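Local atomic coordinates of putative secreted protein (Pseudomonas aeruginosa, PDB entry 3NPD), a protein that is of unknown function but is probably a secreted, quorum-sensing-regulated virulence factor of a Pseudomonas-specific family. Residues R80-S92 with P101-R113. Sequence-based numbering, arbitrary orientation.
Sequences RQLLARGAILTYS and PVATERFDAGSCR. With EDO (1,2-ethanediol), chain H.
L89 and Y91 pair with F107 and E105 as the hydrogen-bonded positions of an antiparallel hairpin, in which 101-107 is an edge strand of a mixed sheet. Four backbone bonds join them, the straightest from Y91 N to E105 O (2.8 Å, 172° at the hydrogen); CA-H...O contacts from T90 and T104 lie among them.

On the face carrying Y91 and F107, the two aromatic side chains cross at about a right angle, Y91 CD2 lying 4.1 Å from F107 CE1. Helix 62-74 covers this face: L69 packs on F107, and R66 adds a cation-pi contact to its ring and a salt bridge to E105.

The opposite face bears T90, T104 and R106. The extended R106 chain runs alongside T90, its CG 3.4 Å from T90 OG1, while T90 CG2 sits over one face of the guanidinium. With chi1 at -62°, T90 CG2 stands anti to the backbone N, where it meets T104 CG2 at 4.0 Å. Q43 OE1 bonds both T90 OG1 and R106 NE, tying this pair to the adjacent strand.

Beyond the strands, in one of its two conformers L83 CD2 lies 3.7 Å from C112 SG, whose disulfide partner is C74. D108 N-caps helix 109-112, forming a capping box with S111. One water donates to L83 O and A87 O and accepts from A109 N, bridging the Schellman turn at G86 to this last helix.

Backbone pairing thus sets the hairpin register; the disulfide ties helix 109-112 to the end of helix 62-74, and the shared water, helped by L83, links it to the turn preceding strand 88-95.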
# COMPACT_ATOMS: atom_id res chain seq x y z
N ARG A 80 2.58 9.06 7.86
CA ARG A 80 2.18 10.45 7.90
C ARG A 80 3.35 11.36 7.46
O ARG A 80 3.13 12.34 6.76
CB ARG A 80 1.69 10.85 9.28
CG ARG A 80 0.28 10.34 9.64
CD ARG A 80 -0.07 10.81 11.07
NE ARG A 80 -0.39 12.24 11.17
CZ ARG A 80 -1.53 12.83 10.74
NH1 ARG A 80 -2.50 12.15 10.12
NH2 ARG A 80 -1.68 14.15 10.92
N GLN A 81 4.58 11.00 7.86
CA GLN A 81 5.77 11.75 7.44
C GLN A 81 5.95 11.71 5.92
O GLN A 81 6.42 12.69 5.33
CB GLN A 81 7.03 11.23 8.10
CG GLN A 81 7.06 11.45 9.57
CD GLN A 81 8.16 10.71 10.30
OE1 GLN A 81 8.97 10.00 9.70
NE2 GLN A 81 8.17 10.86 11.61
N LEU A 82 5.65 10.56 5.31
CA LEU A 82 5.75 10.43 3.87
C LEU A 82 4.67 11.27 3.15
O LEU A 82 4.96 11.99 2.19
CB LEU A 82 5.73 8.95 3.45
CG LEU A 82 6.81 8.07 4.10
CD1 LEU A 82 6.67 6.65 3.52
CD2 LEU A 82 8.24 8.61 3.89
N LEU A 83 3.45 11.14 3.62
CA LEU A 83 2.33 11.90 3.07
C LEU A 83 2.59 13.40 3.23
O LEU A 83 2.30 14.18 2.31
CB LEU A 83 0.99 11.46 3.69
CG LEU A 83 0.31 10.29 2.97
CD1 LEU A 83 1.25 9.14 2.66
CD2 LEU A 83 -0.90 9.81 3.77
N ALA A 84 3.23 13.80 4.34
CA ALA A 84 3.60 15.19 4.59
C ALA A 84 4.67 15.75 3.64
O ALA A 84 4.93 16.93 3.61
CB ALA A 84 4.04 15.38 6.09
N ARG A 85 5.30 14.87 2.87
CA ARG A 85 6.32 15.21 1.88
C ARG A 85 5.85 15.02 0.43
O ARG A 85 6.66 15.19 -0.49
CB ARG A 85 7.63 14.43 2.14
CG ARG A 85 8.31 14.88 3.45
CD ARG A 85 9.40 13.85 3.90
NE ARG A 85 10.16 14.42 5.02
CZ ARG A 85 9.73 14.55 6.28
NH1 ARG A 85 8.51 14.13 6.63
NH2 ARG A 85 10.52 15.11 7.21
N GLY A 86 4.55 14.71 0.25
CA GLY A 86 3.95 14.63 -1.07
C GLY A 86 3.79 13.21 -1.57
O GLY A 86 3.42 13.04 -2.72
N ALA A 87 4.03 12.22 -0.70
CA ALA A 87 3.91 10.80 -1.14
C ALA A 87 2.44 10.33 -1.13
O ALA A 87 1.57 10.97 -0.54
CB ALA A 87 4.77 9.82 -0.30
N ILE A 88 2.22 9.23 -1.85
CA ILE A 88 0.96 8.52 -1.84
C ILE A 88 1.27 7.13 -1.32
O ILE A 88 2.29 6.52 -1.73
CB ILE A 88 0.37 8.43 -3.26
CG1 ILE A 88 -0.10 9.80 -3.70
CG2 ILE A 88 -0.81 7.40 -3.33
CD1 ILE A 88 -0.36 9.88 -5.24
N LEU A 89 0.47 6.66 -0.37
CA LEU A 89 0.49 5.28 0.11
C LEU A 89 -0.54 4.51 -0.72
O LEU A 89 -1.70 4.85 -0.72
CB LEU A 89 0.24 5.17 1.63
CG LEU A 89 1.45 4.79 2.48
CD1 LEU A 89 2.04 3.38 2.11
CD2 LEU A 89 2.45 5.97 2.36
N THR A 90 -0.10 3.44 -1.36
CA THR A 90 -0.96 2.62 -2.20
C THR A 90 -0.98 1.19 -1.70
O THR A 90 0.09 0.61 -1.49
CB THR A 90 -0.47 2.63 -3.65
OG1 THR A 90 -0.53 3.97 -4.12
CG2 THR A 90 -1.34 1.68 -4.57
N TYR A 91 -2.17 0.62 -1.54
CA TYR A 91 -2.34 -0.80 -1.22
C TYR A 91 -2.85 -1.47 -2.47
O TYR A 91 -3.92 -1.11 -2.97
CB TYR A 91 -3.34 -1.03 -0.09
CG TYR A 91 -2.72 -0.63 1.17
CD1 TYR A 91 -1.92 -1.54 1.87
CD2 TYR A 91 -2.79 0.68 1.60
CE1 TYR A 91 -1.23 -1.17 2.99
CE2 TYR A 91 -2.11 1.07 2.75
CZ TYR A 91 -1.34 0.13 3.46
OH TYR A 91 -0.67 0.47 4.60
N SER A 92 -2.10 -2.45 -2.96
CA SER A 92 -2.48 -3.24 -4.12
C SER A 92 -2.69 -4.67 -3.70
O SER A 92 -1.74 -5.41 -3.40
CB SER A 92 -1.42 -3.11 -5.24
OG SER A 92 -1.69 -3.99 -6.31
N PRO A 101 -6.58 -8.41 -9.96
CA PRO A 101 -6.81 -7.38 -8.94
C PRO A 101 -8.04 -7.65 -8.11
O PRO A 101 -9.02 -8.21 -8.62
CB PRO A 101 -6.98 -6.07 -9.75
CG PRO A 101 -6.14 -6.31 -10.95
CD PRO A 101 -6.47 -7.76 -11.30
N VAL A 102 -7.94 -7.34 -6.82
CA VAL A 102 -8.99 -7.42 -5.87
C VAL A 102 -9.37 -6.02 -5.48
O VAL A 102 -10.54 -5.66 -5.58
CB VAL A 102 -8.55 -8.23 -4.59
CG1 VAL A 102 -9.63 -8.19 -3.52
CG2 VAL A 102 -8.20 -9.70 -5.00
N ALA A 103 -8.40 -5.25 -5.01
CA ALA A 103 -8.64 -3.88 -4.62
C ALA A 103 -7.36 -3.08 -4.73
O ALA A 103 -6.30 -3.59 -4.50
CB ALA A 103 -9.19 -3.77 -3.20
N THR A 104 -7.49 -1.80 -5.05
CA THR A 104 -6.35 -0.89 -5.08
C THR A 104 -6.80 0.40 -4.40
O THR A 104 -7.72 1.07 -4.87
CB THR A 104 -5.81 -0.64 -6.51
OG1 THR A 104 -5.67 -1.90 -7.19
CG2 THR A 104 -4.42 0.01 -6.44
N GLU A 105 -6.11 0.76 -3.32
CA GLU A 105 -6.55 1.91 -2.51
C GLU A 105 -5.35 2.84 -2.28
O GLU A 105 -4.32 2.41 -1.73
CB GLU A 105 -7.12 1.43 -1.16
CG GLU A 105 -8.44 0.65 -1.31
CD GLU A 105 -9.58 1.41 -2.04
OE1 GLU A 105 -9.62 2.66 -1.97
OE2 GLU A 105 -10.49 0.76 -2.62
N ARG A 106 -5.49 4.09 -2.73
CA ARG A 106 -4.46 5.10 -2.59
C ARG A 106 -4.87 6.18 -1.60
O ARG A 106 -6.05 6.64 -1.57
CB ARG A 106 -4.20 5.79 -3.92
CG ARG A 106 -3.76 4.81 -4.96
CD ARG A 106 -3.45 5.45 -6.33
NE ARG A 106 -2.94 4.39 -7.20
CZ ARG A 106 -3.67 3.48 -7.85
NH1 ARG A 106 -4.98 3.48 -7.77
NH2 ARG A 106 -3.08 2.51 -8.55
N PHE A 107 -3.87 6.67 -0.87
CA PHE A 107 -4.06 7.68 0.14
C PHE A 107 -3.00 8.75 0.03
O PHE A 107 -1.81 8.42 -0.04
CB PHE A 107 -4.00 7.08 1.55
CG PHE A 107 -4.99 5.98 1.78
CD1 PHE A 107 -4.68 4.63 1.41
CD2 PHE A 107 -6.26 6.26 2.28
CE1 PHE A 107 -5.63 3.61 1.58
CE2 PHE A 107 -7.23 5.20 2.44
CZ PHE A 107 -6.91 3.90 2.09
N ASP A 108 -3.40 10.03 0.10
CA ASP A 108 -2.46 11.16 0.18
C ASP A 108 -2.79 11.98 1.42
O ASP A 108 -3.68 11.59 2.21
CB ASP A 108 -2.38 11.98 -1.13
CG ASP A 108 -3.66 12.76 -1.48
OD1 ASP A 108 -4.65 12.77 -0.73
OD2 ASP A 108 -3.66 13.36 -2.58
N ALA A 109 -2.05 13.07 1.66
CA ALA A 109 -2.33 13.95 2.78
C ALA A 109 -3.81 14.36 2.85
O ALA A 109 -4.40 14.31 3.93
CB ALA A 109 -1.39 15.22 2.78
N GLY A 110 -4.39 14.70 1.69
CA GLY A 110 -5.80 15.04 1.54
C GLY A 110 -6.72 13.95 2.08
O GLY A 110 -7.69 14.24 2.84
N SER A 111 -6.44 12.71 1.71
CA SER A 111 -7.22 11.55 2.21
C SER A 111 -7.28 11.51 3.74
O SER A 111 -8.33 11.26 4.33
CB SER A 111 -6.61 10.22 1.73
OG SER A 111 -6.39 10.19 0.34
N CYS A 112 -6.17 11.81 4.38
CA CYS A 112 -6.08 11.72 5.83
C CYS A 112 -6.85 12.82 6.55
O CYS A 112 -7.42 12.57 7.64
CB CYS A 112 -4.63 11.55 6.28
SG CYS A 112 -4.01 9.97 5.72
N ARG A 113 -6.94 13.98 5.92
CA ARG A 113 -7.76 15.08 6.45
C ARG A 113 -9.23 14.74 6.35
O ARG A 113 -9.97 14.94 7.31
CB ARG A 113 -7.53 16.37 5.68
CG ARG A 113 -6.17 16.93 5.83
CD ARG A 113 -6.26 18.38 5.47
NE ARG A 113 -6.04 18.53 4.05
CZ ARG A 113 -6.97 18.65 3.11
NH1 ARG A 113 -8.29 18.69 3.38
NH2 ARG A 113 -6.52 18.79 1.87
C1 EDO H . -10.54 10.66 0.41
O1 EDO H . -9.97 9.43 0.89
C2 EDO H . -10.11 10.91 -1.01
O2 EDO H . -8.68 11.07 -1.05
O HOH W 1 0.60 13.42 0.26
O HOH W 2 -4.50 -4.27 -6.92